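Local coordinates for HAT1-interacting factor 1 (Saccharomyces cerevisiae, PDB 4NQ0), which chaperones histones H3 and H4 as a component of the nuclear histone acetyltransferase B complex and takes part in chromatin assembly and telomere silencing, at residues F64-V76 and Y197-L210. Residues are numbered along the deposited sequence; the frame is centred on the assembly and turned at random.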
ATOM      1  N   PHE A  64      -3.197  -0.421 -13.018  1.00 27.87           N
ATOM      2  CA  PHE A  64      -3.939   0.187 -11.920  1.00 27.94           C
ATOM      3  C   PHE A  64      -3.012   0.858 -10.914  1.00 27.89           C
ATOM      4  O   PHE A  64      -3.263   1.989 -10.477  1.00 27.66           O
ATOM      5  CB  PHE A  64      -4.836  -0.871 -11.263  1.00 28.13           C
ATOM      6  CG  PHE A  64      -5.998  -1.291 -12.125  1.00 27.71           C
ATOM      7  CD1 PHE A  64      -7.229  -0.661 -12.000  1.00 28.89           C
ATOM      8  CD2 PHE A  64      -5.857  -2.298 -13.075  1.00 27.86           C
ATOM      9  CE1 PHE A  64      -8.310  -1.037 -12.799  1.00 28.30           C
ATOM     10  CE2 PHE A  64      -6.927  -2.669 -13.876  1.00 27.92           C
ATOM     11  CZ  PHE A  64      -8.151  -2.046 -13.737  1.00 27.46           C
ATOM     12  N   THR A  65      -1.905   0.197 -10.584  1.00 28.11           N
ATOM     13  CA  THR A  65      -0.988   0.739  -9.565  1.00 28.40           C
ATOM     14  C   THR A  65      -0.225   1.973 -10.045  1.00 28.65           C
ATOM     15  O   THR A  65      -0.104   2.962  -9.310  1.00 28.57           O
ATOM     16  CB  THR A  65      -0.018  -0.329  -9.036  1.00 28.67           C
ATOM     17  OG1 THR A  65       0.860  -0.757 -10.084  1.00 29.88           O
ATOM     18  CG2 THR A  65      -0.802  -1.523  -8.503  1.00 27.29           C
ATOM     19  N   ILE A  66       0.253   1.937 -11.284  1.00 28.98           N
ATOM     20  CA  ILE A  66       0.866   3.118 -11.899  1.00 29.56           C
ATOM     21  C   ILE A  66      -0.149   4.258 -12.018  1.00 29.53           C
ATOM     22  O   ILE A  66       0.152   5.402 -11.659  1.00 29.74           O
ATOM     23  CB  ILE A  66       1.476   2.785 -13.283  1.00 30.29           C
ATOM     24  CG1 ILE A  66       2.641   1.799 -13.115  1.00 30.62           C
ATOM     25  CG2 ILE A  66       1.967   4.050 -13.976  1.00 30.92           C
ATOM     26  CD1 ILE A  66       3.014   1.091 -14.374  1.00 31.46           C
ATOM     27  N   PHE A  67      -1.357   3.938 -12.490  1.00 29.55           N
ATOM     28  CA  PHE A  67      -2.435   4.925 -12.625  1.00 29.80           C
ATOM     29  C   PHE A  67      -2.690   5.582 -11.260  1.00 30.41           C
ATOM     30  O   PHE A  67      -2.782   6.810 -11.154  1.00 31.09           O
ATOM     31  CB  PHE A  67      -3.703   4.225 -13.151  1.00 29.42           C
ATOM     32  CG  PHE A  67      -4.779   5.140 -13.741  1.00 28.75           C
ATOM     33  CD1 PHE A  67      -4.773   6.527 -13.585  1.00 29.24           C
ATOM     34  CD2 PHE A  67      -5.849   4.566 -14.416  1.00 26.86           C
ATOM     35  CE1 PHE A  67      -5.800   7.304 -14.120  1.00 28.77           C
ATOM     36  CE2 PHE A  67      -6.872   5.337 -14.953  1.00 27.78           C
ATOM     37  CZ  PHE A  67      -6.845   6.704 -14.807  1.00 28.81           C
ATOM     38  N   ALA A  68      -2.783   4.766 -10.213  1.00 30.58           N
ATOM     39  CA  ALA A  68      -3.056   5.271  -8.872  1.00 31.20           C
ATOM     40  C   ALA A  68      -1.939   6.190  -8.378  1.00 32.39           C
ATOM     41  O   ALA A  68      -2.204   7.277  -7.880  1.00 32.36           O
ATOM     42  CB  ALA A  68      -3.259   4.122  -7.906  1.00 30.62           C
ATOM     43  N   GLN A  69      -0.694   5.752  -8.513  1.00 33.68           N
ATOM     44  CA  GLN A  69       0.442   6.600  -8.152  1.00 35.24           C
ATOM     45  C   GLN A  69       0.399   7.914  -8.911  1.00 36.30           C
ATOM     46  O   GLN A  69       0.544   8.975  -8.313  1.00 36.60           O
ATOM     47  CB  GLN A  69       1.761   5.911  -8.455  1.00 35.87           C
ATOM     48  CG  GLN A  69       2.047   4.696  -7.600  1.00 37.15           C
ATOM     49  CD  GLN A  69       3.461   4.697  -7.050  1.00 40.24           C
ATOM     50  OE1 GLN A  69       4.219   3.753  -7.260  1.00 42.93           O
ATOM     51  NE2 GLN A  69       3.822   5.766  -6.342  1.00 41.77           N
ATOM     52  N   ALA A  70       0.173   7.834 -10.224  1.00 36.97           N
ATOM     53  CA  ALA A  70       0.182   9.020 -11.075  1.00 37.88           C
ATOM     54  C   ALA A  70      -0.812  10.048 -10.570  1.00 38.86           C
ATOM     55  O   ALA A  70      -0.468  11.219 -10.383  1.00 39.55           O
ATOM     56  CB  ALA A  70      -0.129   8.652 -12.518  1.00 37.75           C
ATOM     57  N   VAL A  71      -2.040   9.596 -10.330  1.00 39.19           N
ATOM     58  CA  VAL A  71      -3.120  10.486  -9.940  1.00 40.31           C
ATOM     59  C   VAL A  71      -2.927  11.005  -8.510  1.00 41.46           C
ATOM     60  O   VAL A  71      -3.219  12.162  -8.223  1.00 42.08           O
ATOM     61  CB  VAL A  71      -4.489   9.793 -10.108  1.00 40.15           C
ATOM     62  CG1 VAL A  71      -5.595  10.666  -9.587  1.00 40.47           C
ATOM     63  CG2 VAL A  71      -4.727   9.459 -11.582  1.00 39.31           C
ATOM     64  N   TYR A  72      -2.421  10.160  -7.622  1.00 42.16           N
ATOM     65  CA  TYR A  72      -2.080  10.601  -6.272  1.00 43.49           C
ATOM     66  C   TYR A  72      -1.094  11.771  -6.328  1.00 45.16           C
ATOM     67  O   TYR A  72      -1.321  12.817  -5.721  1.00 45.70           O
ATOM     68  CB  TYR A  72      -1.488   9.441  -5.456  1.00 42.96           C
ATOM     69  CG  TYR A  72      -0.811   9.858  -4.165  1.00 44.22           C
ATOM     70  CD1 TYR A  72      -1.492  10.601  -3.210  1.00 45.52           C
ATOM     71  CD2 TYR A  72       0.505   9.491  -3.893  1.00 45.52           C
ATOM     72  CE1 TYR A  72      -0.879  10.975  -2.020  1.00 47.20           C
ATOM     73  CE2 TYR A  72       1.125   9.860  -2.711  1.00 46.57           C
ATOM     74  CZ  TYR A  72       0.426  10.601  -1.776  1.00 47.36           C
ATOM     75  OH  TYR A  72       1.037  10.976  -0.599  1.00 49.38           O
ATOM     76  N   ASN A  73      -0.012  11.588  -7.074  1.00 46.40           N
ATOM     77  CA  ASN A  73       1.023  12.618  -7.191  1.00 48.33           C
ATOM     78  C   ASN A  73       0.566  13.905  -7.876  1.00 50.06           C
ATOM     79  O   ASN A  73       1.136  14.972  -7.628  1.00 51.09           O
ATOM     80  CB  ASN A  73       2.260  12.051  -7.881  1.00 48.31           C
ATOM     81  CG  ASN A  73       3.230  11.443  -6.899  1.00 48.91           C
ATOM     82  OD1 ASN A  73       3.822  12.159  -6.092  1.00 50.58           O
ATOM     83  ND2 ASN A  73       3.398  10.121  -6.952  1.00 47.95           N
ATOM     84  N   MET A  74      -0.451  13.797  -8.730  1.00 51.20           N
ATOM     85  CA  MET A  74      -1.085  14.961  -9.340  1.00 52.85           C
ATOM     86  C   MET A  74      -1.764  15.803  -8.269  1.00 54.23           C
ATOM     87  O   MET A  74      -1.714  17.035  -8.313  1.00 55.45           O
ATOM     88  CB  MET A  74      -2.126  14.544 -10.395  1.00 52.63           C
ATOM     89  CG  MET A  74      -1.557  14.158 -11.759  1.00 52.57           C
ATOM     90  SD  MET A  74      -2.778  13.342 -12.831  1.00 52.46           S
ATOM     91  CE  MET A  74      -4.031  14.621 -12.975  1.00 52.50           C
ATOM     92  N   GLU A  75      -2.412  15.139  -7.316  1.00 54.56           N
ATOM     93  CA  GLU A  75      -3.123  15.843  -6.254  1.00 55.72           C
ATOM     94  C   GLU A  75      -2.132  16.490  -5.292  1.00 56.99           C
ATOM     95  O   GLU A  75      -2.322  17.639  -4.889  1.00 57.87           O
ATOM     96  CB  GLU A  75      -4.063  14.894  -5.507  1.00 54.95           C
ATOM     97  CG  GLU A  75      -4.971  15.574  -4.477  1.00 55.63           C
ATOM     98  CD  GLU A  75      -5.862  16.662  -5.070  1.00 57.30           C
ATOM     99  OE1 GLU A  75      -6.332  16.515  -6.218  1.00 56.22           O
ATOM    100  OE2 GLU A  75      -6.100  17.669  -4.374  1.00 59.55           O
ATOM    101  N   VAL A  76      -1.077  15.756  -4.934  1.00 57.49           N
ATOM    102  CA  VAL A  76      -0.004  16.299  -4.103  1.00 58.84           C
ATOM    103  C   VAL A  76       0.510  17.598  -4.725  1.00 60.85           C
ATOM    104  O   VAL A  76       0.558  18.634  -4.059  1.00 62.04           O
ATOM    105  CB  VAL A  76       1.166  15.290  -3.925  1.00 58.17           C
ATOM    106  CG1 VAL A  76       2.391  15.978  -3.346  1.00 58.72           C
ATOM    107  CG2 VAL A  76       0.748  14.131  -3.035  1.00 57.11           C
ATOM    108  N   TYR A 197     -11.433   8.709 -13.279  1.00 37.55           N
ATOM    109  CA  TYR A 197     -10.389   8.850 -12.254  1.00 37.28           C
ATOM    110  C   TYR A 197      -9.562  10.136 -12.364  1.00 38.44           C
ATOM    111  O   TYR A 197      -8.693  10.392 -11.524  1.00 38.10           O
ATOM    112  CB  TYR A 197      -9.488   7.611 -12.242  1.00 36.50           C
ATOM    113  CG  TYR A 197     -10.248   6.336 -11.914  1.00 34.63           C
ATOM    114  CD1 TYR A 197     -10.888   6.187 -10.692  1.00 34.25           C
ATOM    115  CD2 TYR A 197     -10.327   5.291 -12.818  1.00 34.25           C
ATOM    116  CE1 TYR A 197     -11.605   5.042 -10.385  1.00 34.03           C
ATOM    117  CE2 TYR A 197     -11.031   4.133 -12.519  1.00 33.69           C
ATOM    118  CZ  TYR A 197     -11.659   4.010 -11.300  1.00 33.61           C
ATOM    119  OH  TYR A 197     -12.361   2.878 -10.983  1.00 33.55           O
ATOM    120  N   PHE A 198      -9.842  10.953 -13.378  1.00 39.70           N
ATOM    121  CA  PHE A 198      -9.301  12.317 -13.433  1.00 41.28           C
ATOM    122  C   PHE A 198     -10.274  13.336 -12.825  1.00 42.89           C
ATOM    123  O   PHE A 198      -9.932  14.506 -12.673  1.00 43.70           O
ATOM    124  CB  PHE A 198      -8.961  12.702 -14.876  1.00 41.47           C
ATOM    125  CG  PHE A 198      -7.824  11.906 -15.459  1.00 40.54           C
ATOM    126  CD1 PHE A 198      -6.521  12.122 -15.038  1.00 40.26           C
ATOM    127  CD2 PHE A 198      -8.052  10.936 -16.420  1.00 39.86           C
ATOM    128  CE1 PHE A 198      -5.469  11.387 -15.579  1.00 39.99           C
ATOM    129  CE2 PHE A 198      -7.002  10.198 -16.954  1.00 38.93           C
ATOM    130  CZ  PHE A 198      -5.720  10.423 -16.540  1.00 38.26           C
ATOM    131  N   GLU A 199     -11.468  12.879 -12.454  1.00 43.86           N
ATOM    132  CA  GLU A 199     -12.543  13.767 -12.003  1.00 45.60           C
ATOM    133  C   GLU A 199     -12.683  13.719 -10.491  1.00 45.54           C
ATOM    134  O   GLU A 199     -12.309  12.731  -9.855  1.00 44.89           O
ATOM    135  CB  GLU A 199     -13.896  13.355 -12.605  1.00 46.05           C
ATOM    136  CG  GLU A 199     -13.864  12.721 -13.998  1.00 47.72           C
ATOM    137  CD  GLU A 199     -14.039  13.712 -15.124  1.00 50.13           C
ATOM    138  OE1 GLU A 199     -14.667  13.325 -16.130  1.00 51.85           O
ATOM    139  OE2 GLU A 199     -13.555  14.863 -15.012  1.00 52.14           O
ATOM    140  N   ASN A 200     -13.258  14.780  -9.928  1.00 46.62           N
ATOM    141  CA  ASN A 200     -13.614  14.831  -8.510  1.00 46.79           C
ATOM    142  C   ASN A 200     -12.416  14.572  -7.588  1.00 45.95           C
ATOM    143  O   ASN A 200     -11.367  15.207  -7.737  1.00 46.36           O
ATOM    144  CB  ASN A 200     -14.761  13.856  -8.228  1.00 46.79           C
ATOM    145  CG  ASN A 200     -15.874  13.968  -9.236  1.00 48.42           C
ATOM    146  OD1 ASN A 200     -16.529  15.007  -9.352  1.00 51.54           O
ATOM    147  ND2 ASN A 200     -16.097  12.893  -9.983  1.00 49.43           N
ATOM    148  N   ASP A 201     -12.557  13.639  -6.649  1.00 45.02           N
ATOM    149  CA  ASP A 201     -11.567  13.448  -5.599  1.00 43.96           C
ATOM    150  C   ASP A 201     -10.506  12.456  -6.063  1.00 42.19           C
ATOM    151  O   ASP A 201     -10.767  11.261  -6.155  1.00 40.90           O
ATOM    152  CB  ASP A 201     -12.267  12.958  -4.327  1.00 44.27           C
ATOM    153  CG  ASP A 201     -11.333  12.852  -3.149  1.00 45.00           C
ATOM    154  OD1 ASP A 201     -10.250  12.251  -3.290  1.00 46.21           O
ATOM    155  OD2 ASP A 201     -11.690  13.362  -2.068  1.00 47.90           O
ATOM    156  N   LEU A 202      -9.310  12.966  -6.340  1.00 41.58           N
ATOM    157  CA  LEU A 202      -8.213  12.160  -6.872  1.00 40.62           C
ATOM    158  C   LEU A 202      -7.671  11.154  -5.847  1.00 39.52           C
ATOM    159  O   LEU A 202      -7.301  10.040  -6.212  1.00 38.10           O
ATOM    160  CB  LEU A 202      -7.086  13.062  -7.389  1.00 41.04           C
ATOM    161  CG  LEU A 202      -7.459  13.972  -8.574  1.00 42.23           C
ATOM    162  CD1 LEU A 202      -6.320  14.899  -8.937  1.00 42.76           C
ATOM    163  CD2 LEU A 202      -7.875  13.145  -9.782  1.00 41.51           C
ATOM    164  N   TYR A 203      -7.626  11.543  -4.576  1.00 39.25           N
ATOM    165  CA  TYR A 203      -7.259  10.602  -3.510  1.00 38.59           C
ATOM    166  C   TYR A 203      -8.201   9.401  -3.527  1.00 37.29           C
ATOM    167  O   TYR A 203      -7.754   8.252  -3.545  1.00 36.63           O
ATOM    168  CB  TYR A 203      -7.299  11.268  -2.122  1.00 39.53           C
ATOM    169  CG  TYR A 203      -6.242  12.330  -1.878  1.00 41.35           C
ATOM    170  CD1 TYR A 203      -4.914  12.112  -2.226  1.00 44.15           C
ATOM    171  CD2 TYR A 203      -6.568  13.544  -1.276  1.00 44.40           C
ATOM    172  CE1 TYR A 203      -3.935  13.080  -1.991  1.00 45.64           C
ATOM    173  CE2 TYR A 203      -5.598  14.518  -1.042  1.00 45.72           C
ATOM    174  CZ  TYR A 203      -4.286  14.274  -1.397  1.00 46.18           C
ATOM    175  OH  TYR A 203      -3.317  15.222  -1.178  1.00 49.45           O
ATOM    176  N   GLU A 204      -9.500   9.677  -3.546  1.00 36.59           N
ATOM    177  CA  GLU A 204     -10.506   8.638  -3.596  1.00 35.88           C
ATOM    178  C   GLU A 204     -10.285   7.773  -4.828  1.00 34.47           C
ATOM    179  O   GLU A 204     -10.324   6.543  -4.752  1.00 33.02           O
ATOM    180  CB  GLU A 204     -11.904   9.262  -3.628  1.00 37.14           C
ATOM    181  CG  GLU A 204     -13.059   8.255  -3.644  1.00 38.25           C
ATOM    182  CD  GLU A 204     -14.423   8.893  -3.877  1.00 41.22           C
ATOM    183  OE1 GLU A 204     -14.496  10.068  -4.296  1.00 45.24           O
ATOM    184  OE2 GLU A 204     -15.437   8.209  -3.647  1.00 42.38           O
ATOM    185  N   ASN A 205     -10.045   8.432  -5.961  1.00 33.95           N
ATOM    186  CA  ASN A 205      -9.808   7.744  -7.238  1.00 32.66           C
ATOM    187  C   ASN A 205      -8.619   6.790  -7.179  1.00 31.22           C
ATOM    188  O   ASN A 205      -8.721   5.636  -7.587  1.00 29.97           O
ATOM    189  CB  ASN A 205      -9.610   8.764  -8.361  1.00 33.23           C
ATOM    190  CG  ASN A 205     -10.862   9.611  -8.615  1.00 34.19           C
ATOM    191  OD1 ASN A 205     -11.938   9.332  -8.085  1.00 33.34           O
ATOM    192  ND2 ASN A 205     -10.716  10.647  -9.421  1.00 33.21           N
ATOM    193  N   ALA A 206      -7.497   7.278  -6.665  1.00 30.72           N
ATOM    194  CA  ALA A 206      -6.282   6.458  -6.545  1.00 29.79           C
ATOM    195  C   ALA A 206      -6.538   5.201  -5.694  1.00 29.20           C
ATOM    196  O   ALA A 206      -6.130   4.084  -6.052  1.00 28.23           O
ATOM    197  CB  ALA A 206      -5.168   7.278  -5.959  1.00 29.60           C
ATOM    198  N   LEU A 207      -7.238   5.397  -4.577  1.00 29.47           N
ATOM    199  CA  LEU A 207      -7.606   4.291  -3.677  1.00 29.45           C
ATOM    200  C   LEU A 207      -8.483   3.242  -4.360  1.00 29.14           C
ATOM    201  O   LEU A 207      -8.289   2.051  -4.155  1.00 29.67           O
ATOM    202  CB  LEU A 207      -8.329   4.831  -2.435  1.00 29.78           C
ATOM    203  CG  LEU A 207      -7.430   5.494  -1.402  1.00 29.85           C
ATOM    204  CD1 LEU A 207      -8.273   6.038  -0.241  1.00 30.15           C
ATOM    205  CD2 LEU A 207      -6.367   4.486  -0.917  1.00 29.35           C
ATOM    206  N   ASP A 208      -9.443   3.688  -5.174  1.00 29.22           N
ATOM    207  CA  ASP A 208     -10.320   2.773  -5.904  1.00 28.95           C
ATOM    208  C   ASP A 208      -9.525   1.982  -6.945  1.00 27.84           C
ATOM    209  O   ASP A 208      -9.765   0.790  -7.151  1.00 27.05           O
ATOM    210  CB  ASP A 208     -11.455   3.535  -6.585  1.00 29.74           C
ATOM    211  CG  ASP A 208     -12.514   2.616  -7.141  1.00 31.00           C
ATOM    212  OD1 ASP A 208     -13.114   1.857  -6.352  1.00 32.76           O
ATOM    213  OD2 ASP A 208     -12.748   2.641  -8.369  1.00 32.23           O
ATOM    214  N   LEU A 209      -8.575   2.651  -7.594  1.00 27.04           N
ATOM    215  CA  LEU A 209      -7.690   1.984  -8.547  1.00 26.24           C
ATOM    216  C   LEU A 209      -6.828   0.935  -7.858  1.00 25.97           C
ATOM    217  O   LEU A 209      -6.592  -0.132  -8.415  1.00 26.07           O
ATOM    218  CB  LEU A 209      -6.811   2.998  -9.286  1.00 26.25           C
ATOM    219  CG  LEU A 209      -7.544   3.781 -10.387  1.00 25.54           C
ATOM    220  CD1 LEU A 209      -6.850   5.085 -10.672  1.00 23.16           C
ATOM    221  CD2 LEU A 209      -7.653   2.918 -11.649  1.00 23.02           C
ATOM    222  N   LEU A 210      -6.359   1.237  -6.652  1.00 26.26           N
ATOM    223  CA  LEU A 210      -5.596   0.258  -5.874  1.00 26.18           C
ATOM    224  C   LEU A 210      -6.472  -0.903  -5.384  1.00 26.75           C
ATOM    225  O   LEU A 210      -6.005  -2.055  -5.356  1.00 26.26           O
ATOM    226  CB  LEU A 210      -4.861   0.930  -4.716  1.00 26.10           C
ATOM    227  CG  LEU A 210      -3.713   1.842  -5.125  1.00 26.56           C
ATOM    228  CD1 LEU A 210      -3.280   2.753  -3.974  1.00 28.53           C
ATOM    229  CD2 LEU A 210      -2.526   1.014  -5.639  1.00 28.70           C
TER
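Two antiparallel helices of the TPR-type superhelix pack here, 64-76 against 202-210, their axes 8.2 Å apart at closest approach and their directions 167° apart; Tyr197 and Phe198, in a 3-10 segment ahead of the second helix, join in. The closest CA pair is Ala68 and Ala206, 4.2 Å apart. Ala68 CB rests on Ala206 O and on Leu210 CG, and Ala206 CB faces back onto Ala68 O.

On one flank Phe67, with CG anti to the backbone N (chi1 -162°), swings its ring into a cluster with Tyr197 and Phe198. Leu209 CD1 sits over one face of the Phe67 ring, 3.8 Å from its centroid, a CH-pi contact. Tyr197 comes in edge-to-face and offset, the planes at 87°, while Phe198 meets the ring obliquely, Phe67 CE1 to Phe198 CZ being 3.9 Å. Replaced by an alanine, Phe67 would probably leave Leu209 CD1 and the edge of Tyr197 without the ring they lean on, opening a gap in this cluster. Tyr197 is itself tied down, its hydroxyl bonded to Asp208 OD2 at 2.7 Å, with Arg190 and Gln212 also hydrogen-bonded to it.

Further along, Val71 CG1 presses tightly on Leu202 CD2 (3.4 Å). Glu75 CG, anti to the backbone N, lies over one face of the Tyr203 ring, 3.6 Å from its centroid, and the bend at the next bond turns the carboxylate so that OE1 lies beside Leu202 CD1; Tyr72 meets the same ring at its edge. Helix 38-51 borders Phe67 and Phe198, and helix 229-248 borders Tyr72 and Tyr203. Small residues at the closest approach with larger apolar ones around them are characteristic of antiparallel helix packing in a TPR fold; here the second helix falls within the predicted first TPR repeat.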